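Local coordinates for BepC protein (Bartonella tribocorum, PDB 4WGJ) that probably transfers AMP from ATP to threonine or tyrosine side chains of target proteins through the Fic domain held in this chain, at residues 63-68 with 160-165; 19-24 with 154-159; 35-40 with 71-76. One frame throughout, in Å; residues are numbered along the deposited sequence.

Interaction 1 of 3, residues 63-68 with 160-165. With ANP (phosphoaminophosphonic acid-adenylate ester), chain B; GLY (glycine), chain D.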
loop_
_atom_site.group_PDB
_atom_site.type_symbol
_atom_site.label_atom_id
_atom_site.label_comp_id
_atom_site.label_asym_id
_atom_site.label_seq_id
_atom_site.Cartn_x
_atom_site.Cartn_y
_atom_site.Cartn_z
ATOM N N SER A 63 -4.308 6.322 -4.424
ATOM C CA SER A 63 -3.637 7.571 -4.061
ATOM C C SER A 63 -4.456 8.379 -3.065
ATOM O O SER A 63 -3.897 9.016 -2.185
ATOM C CB SER A 63 -3.331 8.406 -5.301
ATOM O OG SER A 63 -2.218 7.832 -5.986
ATOM N N LEU A 64 -5.779 8.335 -3.190
ATOM C CA LEU A 64 -6.646 9.033 -2.220
ATOM C C LEU A 64 -6.483 8.409 -0.834
ATOM O O LEU A 64 -6.410 9.104 0.191
ATOM C CB LEU A 64 -8.111 8.965 -2.655
ATOM C CG LEU A 64 -9.127 9.350 -1.565
ATOM C CD1 LEU A 64 -9.000 10.821 -1.197
ATOM C CD2 LEU A 64 -10.556 9.007 -2.015
ATOM N N ILE A 65 -6.428 7.085 -0.807
ATOM C CA ILE A 65 -6.169 6.378 0.441
ATOM C C ILE A 65 -4.821 6.808 1.013
ATOM O O ILE A 65 -4.715 7.144 2.206
ATOM C CB ILE A 65 -6.197 4.863 0.238
ATOM C CG1 ILE A 65 -7.648 4.408 0.058
ATOM C CG2 ILE A 65 -5.553 4.150 1.436
ATOM C CD1 ILE A 65 -7.778 2.957 -0.402
ATOM N N HIS A 66 -3.797 6.835 0.160
ATOM C CA HIS A 66 -2.468 7.154 0.658
ATOM C C HIS A 66 -2.440 8.593 1.194
ATOM O O HIS A 66 -1.889 8.846 2.275
ATOM C CB HIS A 66 -1.411 6.940 -0.439
ATOM C CG HIS A 66 -0.002 7.010 0.065
ATOM N ND1 HIS A 66 0.718 8.183 0.085
ATOM C CD2 HIS A 66 0.816 6.056 0.575
ATOM C CE1 HIS A 66 1.925 7.949 0.575
ATOM N NE2 HIS A 66 2.007 6.666 0.885
ATOM N N TRP A 67 -3.062 9.525 0.469
ATOM C CA TRP A 67 -3.114 10.907 0.943
ATOM C C TRP A 67 -3.838 10.969 2.284
ATOM O O TRP A 67 -3.381 11.616 3.237
ATOM C CB TRP A 67 -3.814 11.834 -0.068
ATOM C CG TRP A 67 -3.785 13.268 0.401
ATOM C CD1 TRP A 67 -2.789 14.175 0.195
ATOM C CD2 TRP A 67 -4.770 13.926 1.204
ATOM N NE1 TRP A 67 -3.096 15.367 0.814
ATOM C CE2 TRP A 67 -4.308 15.237 1.444
ATOM C CE3 TRP A 67 -6.007 13.539 1.731
ATOM C CZ2 TRP A 67 -5.037 16.165 2.175
ATOM C CZ3 TRP A 67 -6.729 14.459 2.463
ATOM C CH2 TRP A 67 -6.241 15.754 2.688
ATOM N N SER A 68 -4.977 10.297 2.356
ATOM C CA SER A 68 -5.783 10.333 3.575
ATOM C C SER A 68 -5.022 9.809 4.797
ATOM O O SER A 68 -5.120 10.366 5.899
ATOM C CB SER A 68 -7.069 9.522 3.365
ATOM O OG SER A 68 -7.849 10.081 2.318
ATOM N N GLY A 160 2.242 -0.675 2.465
ATOM C CA GLY A 160 1.518 -1.698 3.197
ATOM C C GLY A 160 0.234 -1.153 3.771
ATOM O O GLY A 160 -0.837 -1.733 3.608
ATOM N N ARG A 161 0.335 -0.023 4.453
ATOM C CA ARG A 161 -0.856 0.537 5.080
ATOM C C ARG A 161 -1.885 0.988 4.041
ATOM O O ARG A 161 -3.084 0.747 4.206
ATOM C CB ARG A 161 -0.457 1.672 6.020
ATOM C CG ARG A 161 0.123 1.113 7.335
ATOM C CD ARG A 161 0.895 2.134 8.167
ATOM N NE ARG A 161 2.200 2.427 7.584
ATOM C CZ ARG A 161 3.072 3.278 8.112
ATOM N NH1 ARG A 161 2.766 3.921 9.235
ATOM N NH2 ARG A 161 4.239 3.498 7.509
ATOM N N ALA A 162 -1.442 1.602 2.951
ATOM C CA ALA A 162 -2.412 1.999 1.938
ATOM C C ALA A 162 -3.055 0.782 1.267
ATOM O O ALA A 162 -4.266 0.754 1.028
ATOM C CB ALA A 162 -1.767 2.900 0.899
ATOM N N ASN A 163 -2.241 -0.222 0.951
ATOM C CA ASN A 163 -2.737 -1.422 0.293
ATOM C C ASN A 163 -3.724 -2.187 1.179
ATOM O O ASN A 163 -4.734 -2.721 0.702
ATOM C CB ASN A 163 -1.569 -2.340 -0.078
ATOM C CG ASN A 163 -0.745 -1.813 -1.230
ATOM O OD1 ASN A 163 -1.176 -0.921 -1.959
ATOM N ND2 ASN A 163 0.452 -2.385 -1.416
ATOM N N ARG A 164 -3.410 -2.288 2.467
ATOM C CA ARG A 164 -4.322 -2.981 3.379
ATOM C C ARG A 164 -5.660 -2.241 3.486
ATOM O O ARG A 164 -6.724 -2.869 3.474
ATOM C CB ARG A 164 -3.666 -3.168 4.748
ATOM C CG ARG A 164 -2.469 -4.119 4.639
ATOM C CD ARG A 164 -1.997 -4.674 5.966
ATOM N NE ARG A 164 -1.476 -3.653 6.857
ATOM C CZ ARG A 164 -0.217 -3.211 6.851
ATOM N NH1 ARG A 164 0.673 -3.695 5.982
ATOM N NH2 ARG A 164 0.149 -2.280 7.724
ATOM N N MET A 165 -5.628 -0.916 3.546
ATOM C CA MET A 165 -6.886 -0.171 3.568
ATOM C C MET A 165 -7.666 -0.342 2.256
ATOM O O MET A 165 -8.892 -0.469 2.261
ATOM C CB MET A 165 -6.629 1.315 3.848
ATOM C CG MET A 165 -7.887 2.166 3.824
ATOM S SD MET A 165 -9.085 1.688 5.110
ATOM C CE MET A 165 -8.127 2.020 6.577
HETATM P PG ANP B . 3.977 -1.529 7.077
HETATM O O1G ANP B . 2.855 -0.965 8.029
HETATM O O2G ANP B . 4.915 -2.348 7.921
HETATM O O3G ANP B . 3.298 -2.435 5.988
HETATM P PB ANP B . 4.435 0.724 5.176
HETATM O O1B ANP B . 2.960 0.925 5.300
HETATM O O2B ANP B . 5.227 2.061 5.274
HETATM N N3B ANP B . 4.970 -0.301 6.403
HETATM P PA ANP B . 6.180 0.054 3.077
HETATM O O1A ANP B . 7.289 -0.011 4.067
HETATM O O2A ANP B . 6.329 1.087 1.968
HETATM O O3A ANP B . 4.738 0.148 3.745
HETATM O "O5'" ANP B . 6.027 -1.389 2.430
HETATM C "C5'" ANP B . 5.899 -2.532 3.309
HETATM C "C4'" ANP B . 5.359 -3.726 2.563
HETATM O "O4'" ANP B . 6.444 -4.401 1.872
HETATM C "C3'" ANP B . 4.705 -4.775 3.471
HETATM O "O3'" ANP B . 3.496 -5.291 2.922
HETATM C "C2'" ANP B . 5.789 -5.850 3.582
HETATM O "O2'" ANP B . 5.267 -7.140 3.878
HETATM C "C1'" ANP B . 6.395 -5.781 2.184
HETATM N N9 ANP B . 7.736 -6.355 2.105
HETATM C C8 ANP B . 8.729 -6.271 3.047
HETATM N N7 ANP B . 9.829 -6.907 2.722
HETATM C C5 ANP B . 9.541 -7.452 1.480
HETATM C C6 ANP B . 10.291 -8.250 0.593
HETATM N N6 ANP B . 11.544 -8.645 0.832
HETATM N N1 ANP B . 9.704 -8.628 -0.564
HETATM C C2 ANP B . 8.450 -8.239 -0.805
HETATM N N3 ANP B . 7.645 -7.490 -0.047
HETATM C C4 ANP B . 8.253 -7.126 1.087
HETATM N N GLY D . 2.331 -5.051 9.602
HETATM C CA GLY D . 1.181 -5.219 10.472
HETATM C C GLY D . -0.009 -5.797 9.731
HETATM O O GLY D . -1.091 -5.993 10.287
HETATM O OXT GLY D . 0.087 -6.086 8.540
#

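Interaction 2 of 3, residues 19-24 with 154-159. With ANP (phosphoaminophosphonic acid-adenylate ester), chain B.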
loop_
_atom_site.group_PDB
_atom_site.type_symbol
_atom_site.label_atom_id
_atom_site.label_comp_id
_atom_site.label_asym_id
_atom_site.label_seq_id
_atom_site.Cartn_x
_atom_site.Cartn_y
_atom_site.Cartn_z
ATOM N N THR A 19 19.291 8.484 7.152
ATOM C CA THR A 19 18.460 7.519 6.449
ATOM C C THR A 19 16.992 7.779 6.796
ATOM O O THR A 19 16.141 6.905 6.642
ATOM C CB THR A 19 18.840 6.072 6.816
ATOM O OG1 THR A 19 18.639 5.864 8.221
ATOM C CG2 THR A 19 20.297 5.803 6.477
ATOM N N THR A 20 16.705 8.989 7.269
ATOM C CA THR A 20 15.355 9.354 7.697
ATOM C C THR A 20 14.570 10.112 6.626
ATOM O O THR A 20 15.038 11.116 6.096
ATOM C CB THR A 20 15.389 10.223 8.961
ATOM O OG1 THR A 20 16.069 9.519 10.003
ATOM C CG2 THR A 20 13.966 10.556 9.423
ATOM N N LEU A 21 13.366 9.637 6.319
ATOM C CA LEU A 21 12.520 10.317 5.343
ATOM C C LEU A 21 12.144 11.717 5.808
ATOM O O LEU A 21 11.750 11.900 6.967
ATOM C CB LEU A 21 11.249 9.505 5.083
ATOM C CG LEU A 21 11.432 8.232 4.250
ATOM C CD1 LEU A 21 10.275 7.245 4.464
ATOM C CD2 LEU A 21 11.570 8.587 2.761
ATOM N N LYS A 22 12.262 12.696 4.914
ATOM C CA LYS A 22 11.762 14.035 5.205
ATOM C C LYS A 22 10.291 13.943 5.576
ATOM O O LYS A 22 9.526 13.233 4.920
ATOM C CB LYS A 22 11.947 14.970 4.003
ATOM C CG LYS A 22 13.410 15.251 3.640
ATOM C CD LYS A 22 13.498 16.054 2.342
ATOM C CE LYS A 22 14.932 16.363 1.967
ATOM N NZ LYS A 22 14.988 17.050 0.636
ATOM N N ASN A 23 9.896 14.650 6.628
ATOM C CA ASN A 23 8.525 14.550 7.107
ATOM C C ASN A 23 8.051 15.877 7.688
ATOM O O ASN A 23 8.854 16.735 8.039
ATOM C CB ASN A 23 8.406 13.440 8.147
ATOM C CG ASN A 23 9.290 13.686 9.352
ATOM O OD1 ASN A 23 8.880 14.347 10.301
ATOM N ND2 ASN A 23 10.518 13.169 9.312
ATOM N N LYS A 24 6.736 16.038 7.783
ATOM C CA LYS A 24 6.161 17.333 8.173
ATOM C C LYS A 24 6.339 17.661 9.650
ATOM O O LYS A 24 6.113 18.799 10.070
ATOM C CB LYS A 24 4.675 17.375 7.801
ATOM C CG LYS A 24 4.438 17.481 6.281
ATOM C CD LYS A 24 2.977 17.254 5.882
ATOM C CE LYS A 24 2.094 18.408 6.307
ATOM N NZ LYS A 24 2.451 19.677 5.585
ATOM N N PRO A 154 3.520 1.375 -5.146
ATOM C CA PRO A 154 3.589 2.626 -5.912
ATOM C C PRO A 154 4.169 3.825 -5.172
ATOM O O PRO A 154 4.452 4.825 -5.833
ATOM C CB PRO A 154 2.114 2.917 -6.252
ATOM C CG PRO A 154 1.393 1.614 -6.049
ATOM C CD PRO A 154 2.130 0.960 -4.904
ATOM N N PHE A 155 4.318 3.752 -3.850
ATOM C CA PHE A 155 4.759 4.925 -3.079
ATOM C C PHE A 155 6.151 4.750 -2.481
ATOM O O PHE A 155 6.638 3.631 -2.320
ATOM C CB PHE A 155 3.745 5.236 -1.962
ATOM C CG PHE A 155 2.328 5.342 -2.466
ATOM C CD1 PHE A 155 1.880 6.514 -3.059
ATOM C CD2 PHE A 155 1.465 4.247 -2.398
ATOM C CE1 PHE A 155 0.590 6.607 -3.563
ATOM C CE2 PHE A 155 0.172 4.333 -2.908
ATOM C CZ PHE A 155 -0.258 5.517 -3.489
ATOM N N ARG A 156 6.784 5.862 -2.127
ATOM C CA ARG A 156 8.106 5.794 -1.501
ATOM C C ARG A 156 8.026 5.075 -0.144
ATOM O O ARG A 156 8.954 4.381 0.267
ATOM C CB ARG A 156 8.693 7.200 -1.345
ATOM C CG ARG A 156 10.028 7.258 -0.589
ATOM C CD ARG A 156 11.111 6.396 -1.266
ATOM N NE ARG A 156 12.372 6.435 -0.515
ATOM C CZ ARG A 156 12.610 5.737 0.596
ATOM N NH1 ARG A 156 11.671 4.935 1.107
ATOM N NH2 ARG A 156 13.788 5.845 1.204
ATOM N N LYS A 157 6.894 5.228 0.533
ATOM C CA LYS A 157 6.684 4.640 1.852
ATOM C C LYS A 157 5.178 4.621 2.097
ATOM O O LYS A 157 4.440 5.382 1.460
ATOM C CB LYS A 157 7.409 5.451 2.947
ATOM C CG LYS A 157 7.597 4.716 4.294
ATOM C CD LYS A 157 8.485 3.483 4.107
ATOM C CE LYS A 157 8.921 2.873 5.433
ATOM N NZ LYS A 157 7.762 2.401 6.239
ATOM N N GLY A 158 4.723 3.747 2.992
ATOM C CA GLY A 158 3.305 3.679 3.309
ATOM C C GLY A 158 2.508 2.744 2.409
ATOM O O GLY A 158 1.272 2.767 2.404
ATOM N N ASN A 159 3.205 1.909 1.649
ATOM C CA ASN A 159 2.538 0.990 0.730
ATOM C C ASN A 159 1.687 -0.053 1.429
ATOM O O ASN A 159 0.560 -0.298 1.020
ATOM C CB ASN A 159 3.572 0.288 -0.150
ATOM C CG ASN A 159 4.241 1.243 -1.094
ATOM O OD1 ASN A 159 3.666 1.605 -2.113
ATOM N ND2 ASN A 159 5.438 1.671 -0.758
HETATM P PG ANP B . 3.977 -1.529 7.077
HETATM O O1G ANP B . 2.855 -0.965 8.029
HETATM O O2G ANP B . 4.915 -2.348 7.921
HETATM O O3G ANP B . 3.298 -2.435 5.988
HETATM P PB ANP B . 4.435 0.724 5.176
HETATM O O1B ANP B . 2.960 0.925 5.300
HETATM O O2B ANP B . 5.227 2.061 5.274
HETATM N N3B ANP B . 4.970 -0.301 6.403
HETATM P PA ANP B . 6.180 0.054 3.077
HETATM O O1A ANP B . 7.289 -0.011 4.067
HETATM O O2A ANP B . 6.329 1.087 1.968
HETATM O O3A ANP B . 4.738 0.148 3.745
HETATM O "O5'" ANP B . 6.027 -1.389 2.430
HETATM C "C5'" ANP B . 5.899 -2.532 3.309
HETATM C "C4'" ANP B . 5.359 -3.726 2.563
HETATM O "O4'" ANP B . 6.444 -4.401 1.872
HETATM C "C3'" ANP B . 4.705 -4.775 3.471
HETATM O "O3'" ANP B . 3.496 -5.291 2.922
HETATM C "C2'" ANP B . 5.789 -5.850 3.582
HETATM O "O2'" ANP B . 5.267 -7.140 3.878
HETATM C "C1'" ANP B . 6.395 -5.781 2.184
HETATM N N9 ANP B . 7.736 -6.355 2.105
HETATM C C8 ANP B . 8.729 -6.271 3.047
HETATM N N7 ANP B . 9.829 -6.907 2.722
HETATM C C5 ANP B . 9.541 -7.452 1.480
HETATM C C6 ANP B . 10.291 -8.250 0.593
HETATM N N6 ANP B . 11.544 -8.645 0.832
HETATM N N1 ANP B . 9.704 -8.628 -0.564
HETATM C C2 ANP B . 8.450 -8.239 -0.805
HETATM N N3 ANP B . 7.645 -7.490 -0.047
HETATM C C4 ANP B . 8.253 -7.126 1.087
#

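Interaction 3 of 3, residues 35-40 with 71-76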
loop_
_atom_site.group_PDB
_atom_site.type_symbol
_atom_site.label_atom_id
_atom_site.label_comp_id
_atom_site.label_asym_id
_atom_site.label_seq_id
_atom_site.Cartn_x
_atom_site.Cartn_y
_atom_site.Cartn_z
ATOM N N GLU A 35 7.133 6.065 15.086
ATOM C CA GLU A 35 6.132 6.068 16.153
ATOM C C GLU A 35 5.060 7.129 15.911
ATOM O O GLU A 35 3.867 6.866 16.064
ATOM C CB GLU A 35 6.796 6.302 17.516
ATOM N N ARG A 36 5.490 8.333 15.548
ATOM C CA ARG A 36 4.560 9.447 15.362
ATOM C C ARG A 36 3.683 9.205 14.131
ATOM O O ARG A 36 2.469 9.403 14.171
ATOM C CB ARG A 36 5.336 10.767 15.241
ATOM C CG ARG A 36 4.505 11.994 14.856
ATOM C CD ARG A 36 3.658 12.529 15.990
ATOM N NE ARG A 36 2.782 13.626 15.564
ATOM C CZ ARG A 36 3.039 14.917 15.766
ATOM N NH1 ARG A 36 4.155 15.284 16.381
ATOM N NH2 ARG A 36 2.184 15.849 15.347
ATOM N N CYS A 37 4.300 8.768 13.043
ATOM C CA CYS A 37 3.561 8.467 11.819
ATOM C C CYS A 37 2.492 7.402 12.064
ATOM O O CYS A 37 1.330 7.587 11.705
ATOM C CB CYS A 37 4.513 8.005 10.720
ATOM S SG CYS A 37 3.675 7.365 9.243
ATOM N N ASN A 38 2.893 6.297 12.684
ATOM C CA ASN A 38 1.975 5.196 12.952
ATOM C C ASN A 38 0.761 5.689 13.724
ATOM O O ASN A 38 -0.379 5.367 13.394
ATOM C CB ASN A 38 2.682 4.080 13.728
ATOM N N HIS A 39 1.029 6.488 14.749
ATOM C CA HIS A 39 -0.014 7.081 15.559
ATOM C C HIS A 39 -1.031 7.856 14.722
ATOM O O HIS A 39 -2.247 7.689 14.886
ATOM C CB HIS A 39 0.610 8.002 16.605
ATOM C CG HIS A 39 -0.392 8.638 17.512
ATOM N ND1 HIS A 39 -0.984 9.852 17.232
ATOM C CD2 HIS A 39 -0.913 8.228 18.695
ATOM C CE1 HIS A 39 -1.826 10.160 18.203
ATOM N NE2 HIS A 39 -1.801 9.192 19.103
ATOM N N ASP A 40 -0.536 8.706 13.829
ATOM C CA ASP A 40 -1.413 9.529 13.012
ATOM C C ASP A 40 -2.178 8.701 11.988
ATOM O O ASP A 40 -3.352 8.947 11.757
ATOM C CB ASP A 40 -0.616 10.627 12.297
ATOM C CG ASP A 40 -0.195 11.735 13.237
ATOM O OD1 ASP A 40 -0.632 11.709 14.410
ATOM O OD2 ASP A 40 0.562 12.635 12.805
ATOM N N HIS A 71 -1.097 12.318 4.826
ATOM C CA HIS A 71 -0.894 13.742 4.505
ATOM C C HIS A 71 -0.401 14.548 5.706
ATOM O O HIS A 71 0.165 15.624 5.535
ATOM C CB HIS A 71 -2.171 14.392 3.932
ATOM C CG HIS A 71 -3.280 14.572 4.927
ATOM N ND1 HIS A 71 -3.505 15.766 5.581
ATOM C CD2 HIS A 71 -4.226 13.712 5.379
ATOM C CE1 HIS A 71 -4.542 15.637 6.391
ATOM N NE2 HIS A 71 -4.990 14.398 6.298
ATOM N N LYS A 72 -0.624 14.046 6.919
ATOM C CA LYS A 72 -0.077 14.718 8.093
ATOM C C LYS A 72 1.429 14.438 8.264
ATOM O O LYS A 72 2.125 15.156 8.996
ATOM C CB LYS A 72 -0.840 14.294 9.353
ATOM C CG LYS A 72 -2.231 14.914 9.470
ATOM C CD LYS A 72 -2.909 14.490 10.763
ATOM C CE LYS A 72 -4.251 15.186 10.931
ATOM N NZ LYS A 72 -4.107 16.665 10.854
ATOM N N THR A 73 1.918 13.400 7.585
ATOM C CA THR A 73 3.288 12.918 7.750
ATOM C C THR A 73 4.216 13.328 6.617
ATOM O O THR A 73 5.321 13.813 6.862
ATOM C CB THR A 73 3.327 11.389 7.846
ATOM O OG1 THR A 73 2.464 10.959 8.904
ATOM C CG2 THR A 73 4.745 10.893 8.101
ATOM N N PHE A 74 3.779 13.108 5.380
ATOM C CA PHE A 74 4.641 13.327 4.221
ATOM C C PHE A 74 4.066 14.348 3.264
ATOM O O PHE A 74 2.884 14.280 2.906
ATOM C CB PHE A 74 4.874 12.025 3.444
ATOM C CG PHE A 74 5.547 10.951 4.240
ATOM C CD1 PHE A 74 6.822 11.145 4.757
ATOM C CD2 PHE A 74 4.919 9.735 4.440
ATOM C CE1 PHE A 74 7.447 10.159 5.486
ATOM C CE2 PHE A 74 5.550 8.727 5.165
ATOM C CZ PHE A 74 6.811 8.942 5.686
ATOM N N GLU A 75 4.916 15.269 2.814
ATOM C CA GLU A 75 4.514 16.274 1.828
ATOM C C GLU A 75 4.002 15.626 0.550
ATOM O O GLU A 75 3.131 16.178 -0.132
ATOM C CB GLU A 75 5.687 17.185 1.477
ATOM C CG GLU A 75 6.114 18.134 2.602
ATOM C CD GLU A 75 7.215 19.083 2.162
ATOM O OE1 GLU A 75 7.179 19.533 0.989
ATOM O OE2 GLU A 75 8.120 19.382 2.983
ATOM N N TRP A 76 4.578 14.475 0.215
ATOM C CA TRP A 76 4.238 13.776 -1.021
ATOM C C TRP A 76 3.140 12.728 -0.860
ATOM O O TRP A 76 2.945 11.906 -1.754
ATOM C CB TRP A 76 5.496 13.107 -1.623
ATOM C CG TRP A 76 6.337 12.404 -0.603
ATOM C CD1 TRP A 76 7.418 12.917 0.060
ATOM C CD2 TRP A 76 6.163 11.066 -0.113
ATOM N NE1 TRP A 76 7.932 11.977 0.927
ATOM C CE2 TRP A 76 7.184 10.834 0.840
ATOM C CE3 TRP A 76 5.259 10.038 -0.399
ATOM C CZ2 TRP A 76 7.316 9.615 1.523
ATOM C CZ3 TRP A 76 5.397 8.814 0.279
ATOM C CH2 TRP A 76 6.418 8.626 1.232
#

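Interaction 1 of 3, residues 63-68 with 160-165
I65 and H66 meet A162 and M165 in a buried helix-helix contact near the centre of the Fic core. Helix 59-70 crosses helix 159-174 at 123°, their local axes 9.0 Å apart; the small A162 lets the two backbones approach closely. I65 does most of the touching through one methyl: CG2 lies 3.7 Å from the carbonyl O of A162. The same CG2 meets CB and CG of M165, both at 3.9 Å, before the methionine chain bends away at its two later torsions. With chi1 of I65 at -74°, CG2 is anti to the backbone N and is the branch that faces the other helix. H66 meets CB of A162 at its ring edge, CD2 being the nearest atom; the imidazole is pinned by polar bonds of both nitrogens, NE2 with the carbonyl of K157 and ND1 with the amide of G78.

The other side of 160-165 grips AMPPNP. G160 N binds the bridging O3A, and O1B takes two bonds from R161, one from its backbone N and one from NE, 2.8 Å away and nearly straight (173°). R161 NH2 reaches O2B, also at 2.8 Å. R164 holds the gamma phosphate edge-on with NH1 to O3G and NH2 to O1G, as one face of its guanidinium lies against the carbonyl O of G160 and the other beneath OXT of a bound glycine. The backbone N-H groups of G160 and R161, at the helix start, would be reinforced by the helix dipole.

Around the pair, helix 30-48 closes one flank, with F48 on I65 and A45 on M165, while helix 135-152 contributes F146 against N163 and E150, which bonds N163 ND2.

Interaction 2 of 3, residues 19-24 with 154-159
L21 splits its two methyls between R156 and K157, which both start toward it and part further out. CD2 sits centrally over one face of the R156 guanidinium, 3.7 Å from CZ, so an apolar methyl covers the flat charged group. CD1 lies across the start of K157, 3.7 Å from its CG. The lysine then turns away: its chain bends at chi2 and again at chi4 (62°), carrying NZ to AMPPNP, where it bonds O2B at 2.7 Å and, weakly, O1A. The buried leucine thus backs the root of a phosphate-binding side chain.

G158, with backbone angles suited to glycine, adds a bond from its N to O2B, which R161 NH2 also reaches. N159 presents both N and ND2 to O2A, ND2 at 2.9 Å. N159 also braces the loop, taking F155 N on a lone pair of OD1 (2.8 Å) and giving ND2 to F155 O from above the carbonyl plane. Residues 154-159 are the loop part of the Fic signature motif, HPFRKGNGRANR here, whose second half starts helix 159-174. The amides of G158, N159 and G160 form the anion-binding nest known from Fic enzymes, with K157 where Asp or Glu usually stands.

Interaction 3 of 3, residues 35-40 with 71-76
C37 and T73 form the close half of this contact, where helix 30-48 leans on the loop that follows helix 59-70. The cysteine SG lies 3.8 Å from OG1 of T73, in van der Waals contact, and its CB is 3.9 Å from the threonine methyl CG2. T73 thus offers the cysteine both branches of its fork. OG1 bonds the hydroxyl of Y25, while CG2 also rests over the centre of the F74 ring, 3.6 Å above its plane. On the opposite face of that ring lies the indole of W76, toward its rim; W76 in turn has CB of F74 over one of its own faces.

In the Fic fold this loop leads from helix 59-70 to the short hairpin of strands 85-86 and 92-93, which probably corresponds to the flap that positions target chains in related enzymes; helix 30-48 precedes the core helices and flanks the nucleotide site, the side chain of C37 about 7 Å from AMPPNP.

Looser and nearer solvent is the meeting of D40 with K72. Their side chains cross at about a right angle, and the carboxylate only brushes the root of the lysine, OD2 being 4.1 Å from CB. K72 runs on outward, bending at its last torsion (chi4 -55°), and NZ ends 6.5 Å from OD2, too far for a salt bridge. D40 finds its firmer partner in Y25, whose OH bonds OD2 as well as T73 OG1 and so ties helix to loop. Weaker help comes from its own helix: R36 NE makes a long salt bridge to OD2, and H39 ND1 a weak hydrogen bond to OD1.

Along the chain the segments run 19-24, 35-40, 63-68, 71-76, 154-159, 160-165: interaction 1 alternates with interactions 2 and 3, while interaction 3 lies wholly between the two segments of interaction 2. Interactions 1 and 2 share AMPPNP, their centres 13 Å apart, because 154-159 leads directly into helix 159-174; H66 spans them, stacking on F155. Interactions 2 and 3 lie closest, 9 Å between centres, joined by the backbone bond of K24 N to T73 O. Interaction 3, 12 Å from interaction 1, meets it through R161 beside C37 and W76 beside H66. The loop before helix 30-48, and that helix itself, are thereby built onto the Fic core around the phosphate-binding loop.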